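Local coordinates for phosphoglycerol transferase GacH (Streptococcus pyogenes MGAS5005, PDB 6DGM), which probably transfers glycerol phosphate onto streptococcal rhamnose polysaccharide, this chain being the metal-binding, sulfatase-family part of a longer membrane protein, at residues 19-24 and 355-360. Residues are numbered along the deposited sequence; the frame is centred on the assembly and turned at random.
Sequences QKYQKL and QNDLKN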
ATOM      1  N   GLN A  19     -13.713 -21.277  11.846  1.00 27.72           N
ATOM      2  CA  GLN A  19     -14.161 -21.270  13.238  1.00 30.84           C
ATOM      3  C   GLN A  19     -13.099 -20.650  14.141  1.00 30.19           C
ATOM      4  O   GLN A  19     -13.416 -19.887  15.057  1.00 31.51           O
ATOM      5  CB  GLN A  19     -14.533 -22.684  13.697  1.00 35.96           C
ATOM      6  CG  GLN A  19     -15.273 -22.692  15.031  1.00 46.74           C
ATOM      7  CD  GLN A  19     -15.983 -24.001  15.320  1.00 60.61           C
ATOM      8  OE1 GLN A  19     -15.956 -24.934  14.514  1.00 68.01           O
ATOM      9  NE2 GLN A  19     -16.625 -24.077  16.479  1.00 65.65           N
ATOM     10  N   LYS A  20     -11.828 -20.948  13.877  1.00 29.50           N
ATOM     11  CA  LYS A  20     -10.740 -20.397  14.681  1.00 31.36           C
ATOM     12  C   LYS A  20     -10.717 -18.871  14.628  1.00 27.88           C
ATOM     13  O   LYS A  20     -10.593 -18.202  15.660  1.00 28.73           O
ATOM     14  CB  LYS A  20      -9.409 -20.961  14.175  1.00 34.97           C
ATOM     15  CG  LYS A  20      -8.196 -20.454  14.918  1.00 39.47           C
ATOM     16  CD  LYS A  20      -6.922 -21.065  14.367  1.00 42.95           C
ATOM     17  CE  LYS A  20      -5.701 -20.493  15.059  1.00 49.63           C
ATOM     18  NZ  LYS A  20      -4.450 -21.120  14.553  1.00 56.28           N
ATOM     19  N   TYR A  21     -10.840 -18.294  13.437  1.00 25.67           N
ATOM     20  CA  TYR A  21     -10.757 -16.832  13.324  1.00 25.95           C
ATOM     21  C   TYR A  21     -12.077 -16.149  13.636  1.00 26.86           C
ATOM     22  O   TYR A  21     -12.078 -14.953  13.957  1.00 27.88           O
ATOM     23  CB  TYR A  21     -10.110 -16.444  11.991  1.00 24.57           C
ATOM     24  CG  TYR A  21      -8.656 -16.825  12.046  1.00 24.56           C
ATOM     25  CD1 TYR A  21      -7.762 -16.083  12.796  1.00 24.84           C
ATOM     26  CD2 TYR A  21      -8.196 -17.984  11.433  1.00 24.00           C
ATOM     27  CE1 TYR A  21      -6.439 -16.453  12.902  1.00 25.73           C
ATOM     28  CE2 TYR A  21      -6.873 -18.367  11.540  1.00 24.75           C
ATOM     29  CZ  TYR A  21      -6.000 -17.591  12.274  1.00 25.93           C
ATOM     30  OH  TYR A  21      -4.679 -17.953  12.392  1.00 28.04           O
ATOM     31  N   GLN A  22     -13.191 -16.883  13.622  1.00 27.67           N
ATOM     32  CA  GLN A  22     -14.429 -16.327  14.146  1.00 28.64           C
ATOM     33  C   GLN A  22     -14.269 -16.010  15.628  1.00 30.07           C
ATOM     34  O   GLN A  22     -14.642 -14.926  16.095  1.00 31.24           O
ATOM     35  CB  GLN A  22     -15.586 -17.294  13.916  1.00 31.21           C
ATOM     36  CG  GLN A  22     -16.960 -16.676  14.168  1.00 37.02           C
ATOM     37  CD  GLN A  22     -17.312 -15.607  13.141  1.00 37.25           C
ATOM     38  OE1 GLN A  22     -17.317 -15.870  11.932  1.00 32.63           O
ATOM     39  NE2 GLN A  22     -17.590 -14.390  13.616  1.00 39.38           N
ATOM     40  N   LYS A  23     -13.697 -16.949  16.388  1.00 30.95           N
ATOM     41  CA  LYS A  23     -13.521 -16.715  17.813  1.00 32.68           C
ATOM     42  C   LYS A  23     -12.472 -15.636  18.066  1.00 30.43           C
ATOM     43  O   LYS A  23     -12.637 -14.803  18.968  1.00 31.97           O
ATOM     44  CB  LYS A  23     -13.140 -18.004  18.532  1.00 39.56           C
ATOM     45  CG  LYS A  23     -13.127 -17.824  20.034  1.00 50.38           C
ATOM     46  CD  LYS A  23     -13.084 -19.143  20.779  1.00 60.28           C
ATOM     47  CE  LYS A  23     -13.174 -18.912  22.283  1.00 67.26           C
ATOM     48  NZ  LYS A  23     -13.179 -20.196  23.050  1.00 72.37           N
ATOM     49  N   LEU A  24     -11.386 -15.634  17.285  1.00 28.89           N
ATOM     50  CA  LEU A  24     -10.355 -14.626  17.506  1.00 28.25           C
ATOM     51  C   LEU A  24     -10.892 -13.230  17.205  1.00 28.46           C
ATOM     52  O   LEU A  24     -10.608 -12.280  17.939  1.00 30.16           O
ATOM     53  CB  LEU A  24      -9.111 -14.927  16.673  1.00 27.97           C
ATOM     54  CG  LEU A  24      -7.958 -13.949  16.910  1.00 30.05           C
ATOM     55  CD1 LEU A  24      -7.438 -14.062  18.323  1.00 33.46           C
ATOM     56  CD2 LEU A  24      -6.838 -14.185  15.923  1.00 29.69           C
ATOM     57  N   GLN A 355       0.944 -18.955   8.480  1.00 21.27           N
ATOM     58  CA  GLN A 355       0.977 -18.889   7.024  1.00 19.86           C
ATOM     59  C   GLN A 355       0.178 -20.022   6.400  1.00 19.90           C
ATOM     60  O   GLN A 355      -0.416 -19.833   5.334  1.00 20.34           O
ATOM     61  CB  GLN A 355       2.428 -18.890   6.522  1.00 19.13           C
ATOM     62  CG  GLN A 355       3.105 -17.548   6.661  1.00 19.30           C
ATOM     63  CD  GLN A 355       2.510 -16.475   5.742  1.00 20.50           C
ATOM     64  OE1 GLN A 355       1.938 -16.770   4.685  1.00 21.11           O
ATOM     65  NE2 GLN A 355       2.639 -15.219   6.156  1.00 21.25           N
ATOM     66  N   ASN A 356       0.137 -21.197   7.049  1.00 19.76           N
ATOM     67  CA  ASN A 356      -0.688 -22.272   6.519  1.00 21.62           C
ATOM     68  C   ASN A 356      -2.158 -21.884   6.564  1.00 22.47           C
ATOM     69  O   ASN A 356      -2.908 -22.162   5.620  1.00 23.48           O
ATOM     70  CB  ASN A 356      -0.439 -23.583   7.248  1.00 23.67           C
ATOM     71  CG  ASN A 356      -1.296 -24.698   6.704  1.00 25.34           C
ATOM     72  OD1 ASN A 356      -2.348 -24.994   7.250  1.00 27.95           O
ATOM     73  ND2 ASN A 356      -0.853 -25.313   5.613  1.00 24.62           N
ATOM     74  N   ASP A 357      -2.593 -21.238   7.654  1.00 22.83           N
ATOM     75  CA  ASP A 357      -3.950 -20.703   7.694  1.00 22.18           C
ATOM     76  C   ASP A 357      -4.174 -19.751   6.522  1.00 21.31           C
ATOM     77  O   ASP A 357      -5.169 -19.854   5.793  1.00 21.99           O
ATOM     78  CB  ASP A 357      -4.198 -19.943   9.000  1.00 22.52           C
ATOM     79  CG  ASP A 357      -4.237 -20.838  10.224  1.00 25.12           C
ATOM     80  OD1 ASP A 357      -4.449 -22.057  10.087  1.00 26.62           O
ATOM     81  OD2 ASP A 357      -4.056 -20.304  11.338  1.00 26.70           O
ATOM     82  N   LEU A 358      -3.252 -18.798   6.340  1.00 19.17           N
ATOM     83  CA  LEU A 358      -3.394 -17.808   5.275  1.00 17.97           C
ATOM     84  C   LEU A 358      -3.383 -18.446   3.895  1.00 18.23           C
ATOM     85  O   LEU A 358      -4.205 -18.091   3.042  1.00 18.93           O
ATOM     86  CB  LEU A 358      -2.297 -16.754   5.407  1.00 18.02           C
ATOM     87  CG  LEU A 358      -2.299 -15.690   4.317  1.00 19.48           C
ATOM     88  CD1 LEU A 358      -3.594 -14.907   4.325  1.00 21.31           C
ATOM     89  CD2 LEU A 358      -1.105 -14.747   4.470  1.00 19.16           C
ATOM     90  N   LYS A 359      -2.459 -19.386   3.648  1.00 18.67           N
ATOM     91  CA  LYS A 359      -2.354 -19.979   2.317  1.00 18.68           C
ATOM     92  C   LYS A 359      -3.630 -20.724   1.938  1.00 19.47           C
ATOM     93  O   LYS A 359      -4.064 -20.683   0.783  1.00 19.01           O
ATOM     94  CB  LYS A 359      -1.148 -20.913   2.246  1.00 19.11           C
ATOM     95  CG  LYS A 359       0.200 -20.203   2.251  1.00 19.86           C
ATOM     96  CD  LYS A 359       1.368 -21.150   2.446  1.00 24.43           C
ATOM     97  CE  LYS A 359       2.674 -20.374   2.463  1.00 31.52           C
ATOM     98  NZ  LYS A 359       3.849 -21.223   2.759  1.00 38.55           N
ATOM     99  N   ASN A 360      -4.251 -21.409   2.897  1.00 20.41           N
ATOM    100  CA  ASN A 360      -5.501 -22.102   2.596  1.00 20.11           C
ATOM    101  C   ASN A 360      -6.599 -21.118   2.211  1.00 19.62           C
ATOM    102  O   ASN A 360      -7.349 -21.359   1.253  1.00 19.18           O
ATOM    103  CB  ASN A 360      -5.914 -22.998   3.760  1.00 20.48           C
ATOM    104  CG  ASN A 360      -5.265 -24.366   3.690  1.00 22.88           C
ATOM    105  OD1 ASN A 360      -5.572 -25.158   2.801  1.00 24.16           O
ATOM    106  ND2 ASN A 360      -4.338 -24.641   4.603  1.00 24.39           N
TER
HETATM  107  O   HOH W   1      -5.224 -23.119  12.341  1.00 41.35           O
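The Tyr21 ring has Asp357 CG and OD2 at its edge, near the ring plane, while Lys20 CG lies over the outer part of one face. Ring and carboxylate planes stand 78° apart. From this edge Tyr21 OH donates a hydrogen bond of 2.7 Å to Asp357 OD2, meeting the oxygen on its anti side and 24° out of the carboxylate plane. Tyrosine suits the place because its long, rigid ring takes a polar tip across a helix separation of 9.6 Å between the CA atoms of Tyr21 and Asp357. Lys20, fully extended with CG anti to the backbone N (chi1 179°), carries its charge from an exposed position to the same buried acid; a short aspartate suffices, since both partners reach out to it. Lys20 NZ forms a salt bridge with Asp357 OD2 at 3.3 Å, weak as a hydrogen bond. A water reinforces the pair, accepting from Lys20 NZ at 3.1 Å and donating to Asp357 OD1 at 2.6 Å. The ammonium charge and the hydrogen bonds from Tyr21 and the water probably favour the ionised aspartate. The contact joins the chain's first helix, 11-29, to its last, 349-365, peripherally and away from the metal sites; Leu332 of helix 328-339 packs against both Tyr21 and Asp357.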